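Local structure of ABC-type branched-chain amino acid transport systems periplasmic component-like protein (Thermomonospora curvata, 4N03) at residues A[137-142]-A[339-344]; A[100-105]-A[123-128]; A[200-205]-A[216-221]; A[208-213]-A[235-240]; A[366-371]-A[389-394]. The protein probably captures fatty acids outside the membrane and delivers them to an ABC transporter, as a substrate-binding protein of the leucine-binding family. All coordinates share one frame; numbering follows the deposited sequence. Where two conformers were deposited one is given.

In the fold
Interactions 1 and 2 lie in one lobe, interactions 3 and 4 in the other, with centres about 34 to 39 Å apart across the two pairs. Interaction 2 joins two strands of the four-stranded parallel sheet and comes first; interaction 1, its centre about 9 Å away, spans nearly 200 residues, and its loop 137-142 is probably hydrogen-bonded to Thr126 of interaction 2. Interactions 3 and 4, centres about 11 Å apart, share helix 212-220. Interaction 5, last, is a hairpin on the seven-stranded sheet whose other outermost strand carries interaction 3. Palmitic acid is bound about 6 Å from the side chain of His105 and about 7 Å from that of Tyr371, so both sheets approach the ligand.

Interaction 1: A[137-142]-A[339-344]; sequences GSKYIQ and LINAHR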
# COMPACT_ATOMS: atom_id res chain seq x y z
N GLY A 137 7.35 7.24 -12.30
CA GLY A 137 8.40 7.88 -13.12
C GLY A 137 9.79 7.46 -12.80
O GLY A 137 10.76 8.04 -13.29
N SER A 138 9.96 6.42 -11.99
CA SER A 138 11.30 5.90 -11.71
C SER A 138 11.41 4.47 -12.12
O SER A 138 10.65 3.62 -11.61
CB SER A 138 11.63 5.93 -10.24
OG SER A 138 12.87 5.18 -10.09
N LYS A 139 12.36 4.11 -12.97
CA LYS A 139 12.56 2.73 -13.40
C LYS A 139 12.70 1.81 -12.19
O LYS A 139 12.29 0.67 -12.27
CB LYS A 139 13.80 2.58 -14.32
CG LYS A 139 13.93 1.23 -15.05
CD LYS A 139 15.23 1.07 -15.85
CE LYS A 139 15.41 -0.38 -16.32
NZ LYS A 139 16.64 -0.54 -17.14
N TYR A 140 13.34 2.33 -11.15
CA TYR A 140 13.74 1.48 -10.03
C TYR A 140 12.69 1.33 -8.97
O TYR A 140 12.85 0.47 -8.07
CB TYR A 140 15.05 2.00 -9.45
CG TYR A 140 16.12 1.95 -10.45
CD1 TYR A 140 16.71 0.76 -10.77
CD2 TYR A 140 16.49 3.07 -11.18
CE1 TYR A 140 17.67 0.65 -11.73
CE2 TYR A 140 17.47 2.94 -12.20
CZ TYR A 140 18.02 1.70 -12.45
OH TYR A 140 19.00 1.49 -13.40
N ILE A 141 11.60 2.09 -9.02
CA ILE A 141 10.55 2.02 -8.01
C ILE A 141 9.32 1.42 -8.62
O ILE A 141 8.82 1.93 -9.62
CB ILE A 141 10.23 3.39 -7.40
CG1 ILE A 141 11.49 4.01 -6.79
CG2 ILE A 141 9.11 3.24 -6.39
CD1 ILE A 141 11.30 5.43 -6.30
N GLN A 142 8.85 0.28 -8.09
CA GLN A 142 7.58 -0.26 -8.54
C GLN A 142 6.47 0.14 -7.62
O GLN A 142 6.35 -0.40 -6.51
CB GLN A 142 7.63 -1.79 -8.59
CG GLN A 142 6.31 -2.40 -9.03
CD GLN A 142 5.99 -1.95 -10.46
OE1 GLN A 142 6.76 -2.22 -11.37
NE2 GLN A 142 4.86 -1.31 -10.65
N LEU A 339 18.64 -7.26 -12.05
CA LEU A 339 17.41 -7.42 -11.30
C LEU A 339 16.29 -6.55 -11.83
O LEU A 339 15.17 -6.97 -12.00
CB LEU A 339 17.66 -7.15 -9.83
CG LEU A 339 16.46 -7.43 -8.92
CD1 LEU A 339 16.08 -8.90 -8.93
CD2 LEU A 339 16.79 -7.01 -7.49
N ILE A 340 16.58 -5.27 -12.09
CA ILE A 340 15.55 -4.37 -12.57
C ILE A 340 15.09 -4.76 -13.95
O ILE A 340 13.91 -4.70 -14.25
CB ILE A 340 15.94 -2.88 -12.47
CG1 ILE A 340 14.67 -2.01 -12.53
CG2 ILE A 340 16.93 -2.49 -13.52
CD1 ILE A 340 13.71 -2.22 -11.37
N ASN A 341 16.02 -5.21 -14.79
CA ASN A 341 15.61 -5.60 -16.14
C ASN A 341 14.75 -6.86 -16.10
O ASN A 341 13.79 -6.98 -16.82
CB ASN A 341 16.87 -5.78 -17.00
CG ASN A 341 17.50 -4.45 -17.37
OD1 ASN A 341 16.90 -3.41 -17.23
ND2 ASN A 341 18.72 -4.52 -17.78
N ALA A 342 15.04 -7.79 -15.18
CA ALA A 342 14.21 -8.98 -14.97
C ALA A 342 12.81 -8.55 -14.51
O ALA A 342 11.81 -9.00 -15.04
CB ALA A 342 14.83 -9.92 -13.94
N HIS A 343 12.74 -7.63 -13.54
CA HIS A 343 11.45 -7.16 -13.07
C HIS A 343 10.63 -6.50 -14.21
O HIS A 343 9.46 -6.78 -14.42
CB HIS A 343 11.64 -6.14 -11.94
CG HIS A 343 10.34 -5.56 -11.50
ND1 HIS A 343 9.30 -6.29 -10.98
CD2 HIS A 343 9.88 -4.29 -11.63
CE1 HIS A 343 8.27 -5.50 -10.76
NE2 HIS A 343 8.60 -4.27 -11.15
N ARG A 344 11.26 -5.59 -14.93
CA ARG A 344 10.58 -4.72 -15.92
C ARG A 344 10.31 -5.45 -17.21
O ARG A 344 9.78 -4.81 -18.15
CB ARG A 344 11.39 -3.47 -16.21
CG ARG A 344 11.52 -2.52 -15.04
CD ARG A 344 10.44 -1.51 -14.98
NE ARG A 344 10.43 -0.73 -13.75
CZ ARG A 344 9.33 -0.47 -13.06
NH1 ARG A 344 8.16 -0.89 -13.45
NH2 ARG A 344 9.41 0.29 -11.98
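The carbonyl O of Lys139 is gripped by two nitrogens of Arg344, NE at 2.8 Å and NH2 at 2.9 Å. Arginine suits this task because NE and NH2 lie side by side in one plane and can both donate, edge-on, to a single oxygen; NE lies slightly out of the carbonyl plane, whereas NH2 stands well above it. A second shared acceptor is Gln142 OE1. His343 NE2 donates to it at 2.8 Å in a nearly straight bond of 165°, with the oxygen close to the imidazole plane, while the bond from Arg344 NH1 is weak. Gln142 reaches its partners because its chain bends at chi2 (63°), and its amide is turned 61° from the histidine ring. Arg344 NH1 also donates to Phe359 O. In the conformer described, the extended Lys139 chain carries NZ to within 2.9 Å of Asn341 OD1. Between these polar groups Ile340 fills the apolar middle: its CG2 lies 3.7 Å from Tyr140 CE1, and its CD1 packs against the Lys139 carbonyl. The turn from Ser138 to Ile141 is fastened to the end of helix 336-343 largely by backbone and amide oxygens, and the buried positive charge of Arg344 is probably stabilised by these carbonyl dipoles.

Interaction 2: A[100-105]-A[123-128]; sequences VLAIPH and KMFTIP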
# COMPACT_ATOMS: atom_id res chain seq x y z
N VAL A 100 22.65 -4.17 0.74
CA VAL A 100 21.51 -4.94 0.30
C VAL A 100 21.40 -4.80 -1.21
O VAL A 100 21.76 -3.76 -1.77
CB VAL A 100 20.18 -4.55 1.00
CG1 VAL A 100 20.29 -4.67 2.51
CG2 VAL A 100 19.71 -3.17 0.63
N LEU A 101 20.84 -5.78 -1.86
CA LEU A 101 20.69 -5.72 -3.29
C LEU A 101 19.51 -4.87 -3.72
O LEU A 101 19.63 -4.13 -4.74
CB LEU A 101 20.52 -7.16 -3.85
CG LEU A 101 20.34 -7.21 -5.38
CD1 LEU A 101 21.55 -6.76 -6.15
CD2 LEU A 101 20.02 -8.65 -5.77
N ALA A 102 18.41 -4.98 -3.01
CA ALA A 102 17.13 -4.37 -3.32
C ALA A 102 16.40 -4.14 -2.00
O ALA A 102 16.78 -4.71 -0.97
CB ALA A 102 16.33 -5.29 -4.23
N ILE A 103 15.33 -3.35 -2.08
CA ILE A 103 14.46 -3.00 -0.94
C ILE A 103 13.04 -3.39 -1.32
O ILE A 103 12.29 -2.59 -1.88
CB ILE A 103 14.57 -1.54 -0.54
CG1 ILE A 103 15.99 -1.25 -0.10
CG2 ILE A 103 13.58 -1.27 0.57
CD1 ILE A 103 16.22 0.22 0.24
N PRO A 104 12.64 -4.64 -1.01
CA PRO A 104 11.31 -5.10 -1.40
C PRO A 104 10.16 -4.69 -0.53
O PRO A 104 9.03 -5.00 -0.82
CB PRO A 104 11.44 -6.61 -1.39
CG PRO A 104 12.46 -6.88 -0.33
CD PRO A 104 13.48 -5.79 -0.59
N HIS A 105 10.44 -3.96 0.55
CA HIS A 105 9.39 -3.29 1.31
C HIS A 105 9.95 -2.02 1.88
O HIS A 105 10.88 -2.03 2.68
CB HIS A 105 8.84 -4.18 2.44
CG HIS A 105 7.89 -3.47 3.35
ND1 HIS A 105 6.84 -2.71 2.89
CD2 HIS A 105 7.85 -3.38 4.70
CE1 HIS A 105 6.22 -2.17 3.92
NE2 HIS A 105 6.80 -2.57 5.04
N LYS A 123 20.46 2.79 -8.34
CA LYS A 123 19.74 1.78 -9.12
C LYS A 123 19.08 0.74 -8.21
O LYS A 123 19.05 -0.46 -8.51
CB LYS A 123 20.66 1.12 -10.15
CG LYS A 123 21.27 2.11 -11.14
CD LYS A 123 22.15 1.43 -12.16
CE LYS A 123 22.38 2.25 -13.41
NZ LYS A 123 22.76 3.68 -13.22
N MSE A 124 18.48 1.20 -7.12
CA MSE A 124 17.95 0.32 -6.07
C MSE A 124 16.52 -0.04 -6.38
O MSE A 124 15.63 0.79 -6.25
CB MSE A 124 18.01 1.08 -4.74
CG MSE A 124 17.55 0.22 -3.53
SE MSE A 124 18.81 -1.17 -3.08
CE MSE A 124 19.89 -0.02 -1.87
N PHE A 125 16.28 -1.31 -6.73
CA PHE A 125 14.91 -1.76 -6.92
C PHE A 125 14.17 -1.68 -5.63
O PHE A 125 14.59 -2.31 -4.65
CB PHE A 125 14.91 -3.20 -7.49
CG PHE A 125 13.55 -3.79 -7.74
CD1 PHE A 125 12.47 -3.01 -8.14
CD2 PHE A 125 13.34 -5.16 -7.57
CE1 PHE A 125 11.23 -3.57 -8.36
CE2 PHE A 125 12.10 -5.70 -7.84
CZ PHE A 125 11.04 -4.93 -8.20
N THR A 126 13.10 -0.91 -5.56
CA THR A 126 12.36 -0.60 -4.38
C THR A 126 10.90 -0.86 -4.63
O THR A 126 10.36 -0.34 -5.62
CB THR A 126 12.62 0.87 -3.99
OG1 THR A 126 14.00 1.10 -3.81
CG2 THR A 126 11.91 1.23 -2.75
N ILE A 127 10.24 -1.61 -3.72
CA ILE A 127 8.84 -1.85 -3.79
C ILE A 127 8.18 -1.21 -2.60
O ILE A 127 8.19 -1.76 -1.47
CB ILE A 127 8.46 -3.34 -3.85
CG1 ILE A 127 9.24 -4.09 -4.91
CG2 ILE A 127 6.95 -3.51 -4.00
CD1 ILE A 127 9.10 -5.60 -4.86
N PRO A 128 7.64 0.00 -2.77
CA PRO A 128 6.99 0.66 -1.62
C PRO A 128 5.66 0.03 -1.20
O PRO A 128 4.97 -0.58 -2.00
CB PRO A 128 6.72 2.08 -2.14
CG PRO A 128 7.55 2.24 -3.36
CD PRO A 128 7.63 0.88 -3.95
O HOH W 1 17.88 -3.56 -6.69
O HOH W 2 6.17 -3.15 0.00
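Ile103 and Thr126 form a parallel beta bridge, and two backbone hydrogen bonds frame it: Ile103 N to Phe125 O at 2.9 Å, almost straight, and Ile127 N to Ile103 O, also 2.9 Å. Waters extend the pairing at both ends, one linking Leu101 O to Phe125 N, the other joining Ile127 O and ND1 of His105, whose NE2 is hydrogen-bonded to Thr40 OG1. Apolar contacts fill the flanks. Selenomethionine Met124, bent at chi2 and chi3, brings its SE to 3.6 Å from Ala102 CA and its CE to 4.0 Å from Val100 CG2, and its side chain crosses that of Ile103 at about a right angle; the flexible, unbranched chain can follow the backbone of Leu101 and Ala102. Small Ala102 lets its CB rest 4.1 Å from Phe125 CB. Ile127, with CG1 anti to its carbonyl carbon (chi1 -50°), lays CD1 beside Pro104 CB at 4.3 Å. Trimming Ile127 to an alanine would probably open a gap beside Pro104 and Ile320, where its side chain now packs. The strands belong to the beta-alpha-beta unit through helix 109-122; helix 309-330 packs on Pro104 and Ile127, and helix 336-343 on Ala102 and Phe125.

Interaction 3: A[200-205]-A[216-221]; sequences FELPIK and AALAKE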
# COMPACT_ATOMS: atom_id res chain seq x y z
N PHE A 200 -14.48 20.15 0.57
CA PHE A 200 -13.99 20.84 1.73
C PHE A 200 -12.77 20.06 2.20
O PHE A 200 -12.84 18.83 2.46
CB PHE A 200 -15.07 20.87 2.83
CG PHE A 200 -14.60 21.37 4.15
CD1 PHE A 200 -14.03 22.58 4.27
CD2 PHE A 200 -14.75 20.59 5.28
CE1 PHE A 200 -13.57 23.05 5.49
CE2 PHE A 200 -14.35 21.04 6.51
CZ PHE A 200 -13.75 22.29 6.61
N GLU A 201 -11.64 20.72 2.30
CA GLU A 201 -10.35 20.09 2.54
C GLU A 201 -9.85 20.31 3.97
O GLU A 201 -9.87 21.44 4.46
CB GLU A 201 -9.32 20.72 1.58
CG GLU A 201 -9.71 20.64 0.13
CD GLU A 201 -8.67 21.17 -0.85
OE1 GLU A 201 -7.50 21.33 -0.46
OE2 GLU A 201 -9.12 21.40 -2.00
N LEU A 202 -9.38 19.25 4.64
CA LEU A 202 -8.94 19.33 6.03
C LEU A 202 -7.60 18.67 6.15
O LEU A 202 -7.53 17.44 6.38
CB LEU A 202 -9.98 18.67 6.96
CG LEU A 202 -11.25 19.43 7.24
CD1 LEU A 202 -12.20 18.67 8.11
CD2 LEU A 202 -10.95 20.70 8.06
N PRO A 203 -6.49 19.37 6.05
CA PRO A 203 -5.19 18.76 6.22
C PRO A 203 -4.90 18.39 7.68
O PRO A 203 -5.26 19.13 8.59
CB PRO A 203 -4.21 19.84 5.78
CG PRO A 203 -4.96 21.10 6.00
CD PRO A 203 -6.39 20.80 5.70
N ILE A 204 -4.25 17.25 7.88
CA ILE A 204 -3.84 16.77 9.20
C ILE A 204 -2.43 16.23 9.06
O ILE A 204 -1.88 16.03 8.00
CB ILE A 204 -4.80 15.77 9.84
CG1 ILE A 204 -4.97 14.55 8.97
CG2 ILE A 204 -6.16 16.39 10.14
CD1 ILE A 204 -5.42 13.31 9.69
N LYS A 205 -1.84 15.96 10.20
CA LYS A 205 -0.55 15.29 10.30
C LYS A 205 -0.71 13.92 10.98
O LYS A 205 -1.66 13.72 11.71
CB LYS A 205 0.42 16.16 11.10
CG LYS A 205 0.77 17.49 10.40
CD LYS A 205 1.73 18.39 11.21
CE LYS A 205 2.17 19.71 10.49
NZ LYS A 205 1.17 20.60 9.77
N ALA A 216 -16.04 18.32 13.98
CA ALA A 216 -16.81 19.55 14.17
C ALA A 216 -16.81 20.38 12.88
O ALA A 216 -17.84 20.96 12.49
CB ALA A 216 -16.22 20.39 15.32
N ALA A 217 -15.66 20.47 12.22
CA ALA A 217 -15.57 21.25 11.00
C ALA A 217 -16.40 20.62 9.87
O ALA A 217 -17.08 21.32 9.13
CB ALA A 217 -14.12 21.40 10.58
N LEU A 218 -16.33 19.28 9.73
CA LEU A 218 -17.14 18.58 8.76
C LEU A 218 -18.64 18.83 8.95
O LEU A 218 -19.39 19.01 7.99
CB LEU A 218 -16.84 17.08 8.80
CG LEU A 218 -15.45 16.69 8.33
CD1 LEU A 218 -15.11 15.32 8.83
CD2 LEU A 218 -15.37 16.72 6.82
N ALA A 219 -19.09 18.81 10.20
CA ALA A 219 -20.47 19.05 10.52
C ALA A 219 -20.84 20.51 10.19
O ALA A 219 -21.90 20.77 9.62
CB ALA A 219 -20.72 18.74 11.97
N LYS A 220 -19.98 21.45 10.55
CA LYS A 220 -20.26 22.86 10.26
C LYS A 220 -20.43 23.12 8.78
O LYS A 220 -21.27 23.92 8.34
CB LYS A 220 -19.15 23.72 10.83
CG LYS A 220 -19.34 25.21 10.62
CD LYS A 220 -18.35 26.03 11.43
CE LYS A 220 -18.75 27.50 11.44
NZ LYS A 220 -17.86 28.26 12.37
N GLU A 221 -19.61 22.44 7.98
CA GLU A 221 -19.69 22.52 6.54
C GLU A 221 -20.82 21.75 5.91
O GLU A 221 -21.04 21.86 4.67
CB GLU A 221 -18.37 22.10 5.95
CG GLU A 221 -17.31 23.15 6.04
CD GLU A 221 -17.45 24.26 4.99
OE1 GLU A 221 -17.89 24.06 3.84
OE2 GLU A 221 -17.05 25.34 5.33
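Phe200 leaves its strand facing helix 212-220, and its ring lies against Ala217, Leu218 and Glu221. From CB, CG stands anti to the backbone N (chi1 171°), carrying the ring under the Glu221 chain, whose CG lies 3.8 Å from Phe200 CG. Farther out, Phe200 CD2 comes within 4.2 Å of Leu218 CD2, and Phe200 CD1 faces the carboxylate carbon, Glu221 CD, at 3.9 Å. On one side of the ring's far end CE2 approaches the Ala217 carbonyl O; at the tip, CZ touches Ala217 CB at 4.1 Å. Glu221 CG sits 3.5 Å from the ring centroid and only 3° off the normal, a CH-pi contact over the middle of the face. A bend at chi2 turns the carboxylate out over the CD1-CE1 rim, the two planes 15° apart and stacked, so the methylenes of this glutamate serve as an apolar cover while its OE1 forms a salt bridge with Lys170. Leu202 adds a second row: CD1 meets Leu218 CG at 3.8 Å and CD2 meets Ala217 CB, a small group that lets both side chains close in. Putting a serine at Phe200 would probably leave the Glu221 methylenes and Ala217 CB without their apolar surface. Helix segment 216-220 runs antiparallel to strand segment 200-204, their axes 10.0 Å apart at closest approach; this outermost strand pairs with strand 170-176.

Interaction 4: A[208-213]-A[235-240]; sequences DRDMKS and AASLAG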
# COMPACT_ATOMS: atom_id res chain seq x y z
N ASP A 208 -1.60 13.86 14.62
CA ASP A 208 -2.91 14.29 15.06
C ASP A 208 -3.71 13.03 15.40
O ASP A 208 -4.15 12.35 14.52
CB ASP A 208 -3.56 15.15 13.97
CG ASP A 208 -2.87 16.49 13.79
OD1 ASP A 208 -2.30 17.06 14.76
OD2 ASP A 208 -2.92 17.01 12.66
N ARG A 209 -3.89 12.78 16.70
CA ARG A 209 -4.42 11.54 17.23
C ARG A 209 -5.93 11.63 17.38
O ARG A 209 -6.61 10.61 17.38
CB ARG A 209 -3.80 11.27 18.62
CG ARG A 209 -2.28 11.16 18.61
CD ARG A 209 -1.68 10.73 19.95
NE ARG A 209 -2.09 9.38 20.33
CZ ARG A 209 -1.51 8.27 19.87
NH1 ARG A 209 -0.46 8.29 19.06
NH2 ARG A 209 -1.98 7.10 20.28
N ASP A 210 -6.45 12.82 17.56
CA ASP A 210 -7.83 13.04 17.95
C ASP A 210 -8.50 13.83 16.85
O ASP A 210 -8.09 14.97 16.57
CB ASP A 210 -7.79 13.84 19.26
CG ASP A 210 -9.12 14.03 19.90
OD1 ASP A 210 -10.18 13.90 19.28
OD2 ASP A 210 -9.11 14.33 21.12
N MSE A 211 -9.56 13.32 16.28
CA MSE A 211 -10.26 13.92 15.16
C MSE A 211 -11.46 14.76 15.55
O MSE A 211 -12.25 15.12 14.70
CB MSE A 211 -10.69 12.80 14.17
CG MSE A 211 -9.48 12.10 13.57
SE MSE A 211 -8.54 13.11 12.20
CE MSE A 211 -7.10 13.88 13.34
N LYS A 212 -11.61 15.14 16.82
CA LYS A 212 -12.85 15.81 17.14
C LYS A 212 -13.00 17.21 16.53
O LYS A 212 -14.11 17.53 16.14
CB LYS A 212 -13.18 15.76 18.63
CG LYS A 212 -12.21 16.50 19.48
CD LYS A 212 -12.65 16.34 20.92
CE LYS A 212 -11.70 17.11 21.77
NZ LYS A 212 -12.20 17.27 23.15
N SER A 213 -11.93 17.98 16.34
CA SER A 213 -12.06 19.25 15.69
C SER A 213 -12.36 19.09 14.21
O SER A 213 -13.09 19.88 13.64
CB SER A 213 -10.82 20.10 15.91
OG SER A 213 -9.67 19.51 15.33
N ALA A 235 -8.77 6.91 11.66
CA ALA A 235 -10.05 6.33 11.24
C ALA A 235 -10.93 6.01 12.44
O ALA A 235 -12.12 6.31 12.43
CB ALA A 235 -9.83 5.08 10.42
N ALA A 236 -10.36 5.37 13.47
CA ALA A 236 -11.14 5.02 14.66
C ALA A 236 -11.70 6.28 15.29
O ALA A 236 -12.85 6.31 15.73
CB ALA A 236 -10.32 4.23 15.64
N SER A 237 -10.86 7.31 15.44
CA SER A 237 -11.27 8.54 16.10
C SER A 237 -12.36 9.24 15.29
O SER A 237 -13.41 9.61 15.78
CB SER A 237 -10.06 9.45 16.31
OG SER A 237 -10.44 10.65 16.92
N LEU A 238 -12.11 9.45 13.99
CA LEU A 238 -13.06 10.16 13.16
C LEU A 238 -14.40 9.44 13.09
O LEU A 238 -15.46 10.05 13.26
CB LEU A 238 -12.47 10.38 11.77
CG LEU A 238 -13.40 11.19 10.86
CD1 LEU A 238 -12.61 12.08 9.92
CD2 LEU A 238 -14.27 10.23 10.08
N ALA A 239 -14.36 8.13 12.83
CA ALA A 239 -15.61 7.39 12.68
C ALA A 239 -16.37 7.39 13.98
O ALA A 239 -17.56 7.63 14.02
CB ALA A 239 -15.34 5.96 12.18
N GLY A 240 -15.67 7.09 15.08
CA GLY A 240 -16.35 7.05 16.37
C GLY A 240 -16.95 8.37 16.76
O GLY A 240 -18.11 8.44 17.18
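This is a small helix-to-loop contact: Met211 and the residues just before helix 212-220 rest on one side of helix 232-244, where Ser237 offers the polar atom and Leu238 the apolar one. Ser237 OG accepts from Met211 N at 2.9 Å, with an N-H...O angle of 167°. The serine oxygen stands anti to its own backbone N (chi1 179°), which directs it toward the Met211 amide. A short hydroxyl side chain fits here because the backbones come close: the CA atoms of Met211 and Leu238 are 5.1 Å apart. Beside the bond, Ser237 CB packs against Arg209 O at 3.8 Å, and Met211 CB comes to 3.5 Å from Ser237 OG.

Met211 occupies the N-cap position of helix 212-220, and its own amide is bonded by a serine of the neighbouring helix. The next amide is held locally: Lys212 N donates to Asp210 OD1 at 3.1 Å, an Asx turn in which the donor meets the carboxylate oxygen on its anti side, tilted out of the plane. Aspartate suits this place, since its short acid arm can fold back to a backbone N two residues on, and a negative charge near the start of a helix probably interacts well with the helix dipole.

On the apolar side, the CB atoms of Met211 and Leu238 lie 3.8 Å apart. Selenomethionine Met211 then bends at chi2 and chi3, taking its end away from helix 232-244 and bringing SE against Ile204 CD1 on strand 198-204. Leu238 also touches Ile226 of strand 225-229 and Ile251 of strand 251-253.

Interaction 5: A[366-371]-A[389-394]; sequences ATRKTY and AFESEL
Thr370 and Phe390 are a hydrogen-bonded antiparallel pair in the beta hairpin of strands 370-375 and 383-390. Thr370 N donates to Phe390 O at 2.9 Å and Phe390 N returns to Thr370 O at 3.0 Å. CA-H...O contacts from Lys369 and Ala389 supplement them.

The side chains close both ends of the pairing. Ala389 CB lies 3.7 Å from the centroid of the Tyr371 ring, 3° off its normal, a CH-pi contact for which a methyl is small enough to sit directly over the ring centre. Phe390 has CG in the position between backbone N and carbonyl carbon (chi1 69°), which swings the ring toward the neighbouring strand, bringing CD1 to 3.2 Å from Thr370 O. Toward the other end, the extended Glu391 chain lays OE2 at 3.5 Å from Arg368 CB, so the aliphatic part of the arginine, rather than its charge, meets the acid.

Farther out, partners position these groups. Tyr371 OH bonds to Gly354 O, and Thr370 OG1 to Asn154 and Asp151 of helix 148-161, on which the Phe390 ring also packs. Arg368 NH1 turns to the carbonyls of Ala395 and Tyr398. Thr367 OG1 accepts from Lys369 N, an ST turn that shapes the approach to the strand. In the Lys369 conformer described, its charge and that of Glu391 are too far apart for a salt bridge, and a water joins them: it accepts from Arg368 N and Lys369 NZ and donates to Glu391 OE1 at 2.8 Å.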
# COMPACT_ATOMS: atom_id res chain seq x y z
N ALA A 366 0.18 0.73 -12.34
CA ALA A 366 0.28 -0.67 -12.72
C ALA A 366 -1.08 -1.33 -12.98
O ALA A 366 -1.13 -2.31 -13.69
CB ALA A 366 1.02 -1.41 -11.65
N THR A 367 -2.12 -0.78 -12.39
CA THR A 367 -3.51 -1.09 -12.67
C THR A 367 -4.36 0.13 -12.26
O THR A 367 -3.89 0.95 -11.48
CB THR A 367 -3.98 -2.37 -11.95
OG1 THR A 367 -5.34 -2.57 -12.22
CG2 THR A 367 -3.78 -2.29 -10.44
N ARG A 368 -5.57 0.20 -12.74
CA ARG A 368 -6.55 1.21 -12.32
C ARG A 368 -7.80 0.63 -11.72
O ARG A 368 -8.81 1.31 -11.62
CB ARG A 368 -6.87 2.23 -13.45
CG ARG A 368 -5.65 2.95 -13.91
CD ARG A 368 -6.02 4.11 -14.82
NE ARG A 368 -4.82 4.62 -15.44
CZ ARG A 368 -4.75 5.85 -16.01
NH1 ARG A 368 -5.74 6.71 -15.88
NH2 ARG A 368 -3.64 6.17 -16.58
N LYS A 369 -7.72 -0.65 -11.26
CA LYS A 369 -8.87 -1.32 -10.68
C LYS A 369 -8.82 -1.22 -9.14
O LYS A 369 -7.81 -1.55 -8.51
CB LYS A 369 -8.88 -2.76 -11.11
CG LYS A 369 -9.03 -2.92 -12.60
CD LYS A 369 -9.32 -4.30 -13.09
CE LYS A 369 -9.31 -4.32 -14.61
NZ LYS A 369 -7.94 -4.11 -15.20
N THR A 370 -9.92 -0.73 -8.59
CA THR A 370 -10.06 -0.51 -7.16
C THR A 370 -11.22 -1.33 -6.63
O THR A 370 -12.31 -1.32 -7.19
CB THR A 370 -10.40 0.99 -6.93
OG1 THR A 370 -9.36 1.81 -7.48
CG2 THR A 370 -10.63 1.33 -5.47
N TYR A 371 -10.98 -2.07 -5.53
CA TYR A 371 -12.05 -2.69 -4.73
C TYR A 371 -12.62 -1.70 -3.77
O TYR A 371 -11.92 -0.76 -3.35
CB TYR A 371 -11.49 -3.81 -3.83
CG TYR A 371 -10.91 -5.02 -4.51
CD1 TYR A 371 -9.57 -5.07 -4.84
CD2 TYR A 371 -11.68 -6.17 -4.74
CE1 TYR A 371 -9.00 -6.18 -5.43
CE2 TYR A 371 -11.11 -7.29 -5.32
CZ TYR A 371 -9.79 -7.31 -5.63
OH TYR A 371 -9.27 -8.45 -6.21
N ALA A 389 -13.25 -5.40 -7.70
CA ALA A 389 -12.37 -4.40 -8.32
C ALA A 389 -12.89 -3.92 -9.65
O ALA A 389 -13.27 -4.72 -10.50
CB ALA A 389 -10.98 -4.94 -8.47
N PHE A 390 -12.89 -2.61 -9.84
CA PHE A 390 -13.40 -1.99 -11.04
C PHE A 390 -12.57 -0.77 -11.41
O PHE A 390 -11.99 -0.12 -10.57
CB PHE A 390 -14.88 -1.60 -10.89
CG PHE A 390 -15.11 -0.47 -9.92
CD1 PHE A 390 -15.15 -0.72 -8.57
CD2 PHE A 390 -15.20 0.87 -10.34
CE1 PHE A 390 -15.30 0.30 -7.66
CE2 PHE A 390 -15.34 1.90 -9.41
CZ PHE A 390 -15.35 1.60 -8.07
N GLU A 391 -12.59 -0.47 -12.70
CA GLU A 391 -12.02 0.75 -13.24
C GLU A 391 -13.12 1.58 -13.84
O GLU A 391 -13.69 1.21 -14.86
CB GLU A 391 -10.98 0.39 -14.28
CG GLU A 391 -10.37 1.60 -14.97
CD GLU A 391 -9.30 1.25 -15.97
OE1 GLU A 391 -8.98 0.04 -16.19
OE2 GLU A 391 -8.72 2.23 -16.47
N SER A 392 -13.49 2.65 -13.17
CA SER A 392 -14.43 3.59 -13.77
C SER A 392 -13.89 4.24 -15.03
O SER A 392 -12.70 4.39 -15.17
CB SER A 392 -14.83 4.67 -12.78
OG SER A 392 -13.78 5.53 -12.41
N GLU A 393 -14.78 4.61 -15.93
CA GLU A 393 -14.39 5.45 -17.08
C GLU A 393 -13.71 6.72 -16.64
O GLU A 393 -12.75 7.18 -17.25
CB GLU A 393 -15.57 5.74 -17.98
CG GLU A 393 -16.08 4.52 -18.72
CD GLU A 393 -15.05 3.82 -19.59
OE1 GLU A 393 -14.44 4.47 -20.48
OE2 GLU A 393 -14.83 2.60 -19.39
N LEU A 394 -14.21 7.28 -15.56
CA LEU A 394 -13.67 8.46 -14.99
C LEU A 394 -12.19 8.28 -14.67
O LEU A 394 -11.34 9.12 -14.98
CB LEU A 394 -14.52 8.78 -13.77
CG LEU A 394 -14.28 10.11 -13.10
CD1 LEU A 394 -14.57 11.28 -14.00
CD2 LEU A 394 -15.12 10.23 -11.83
O HOH W 3 -6.72 -1.21 -15.10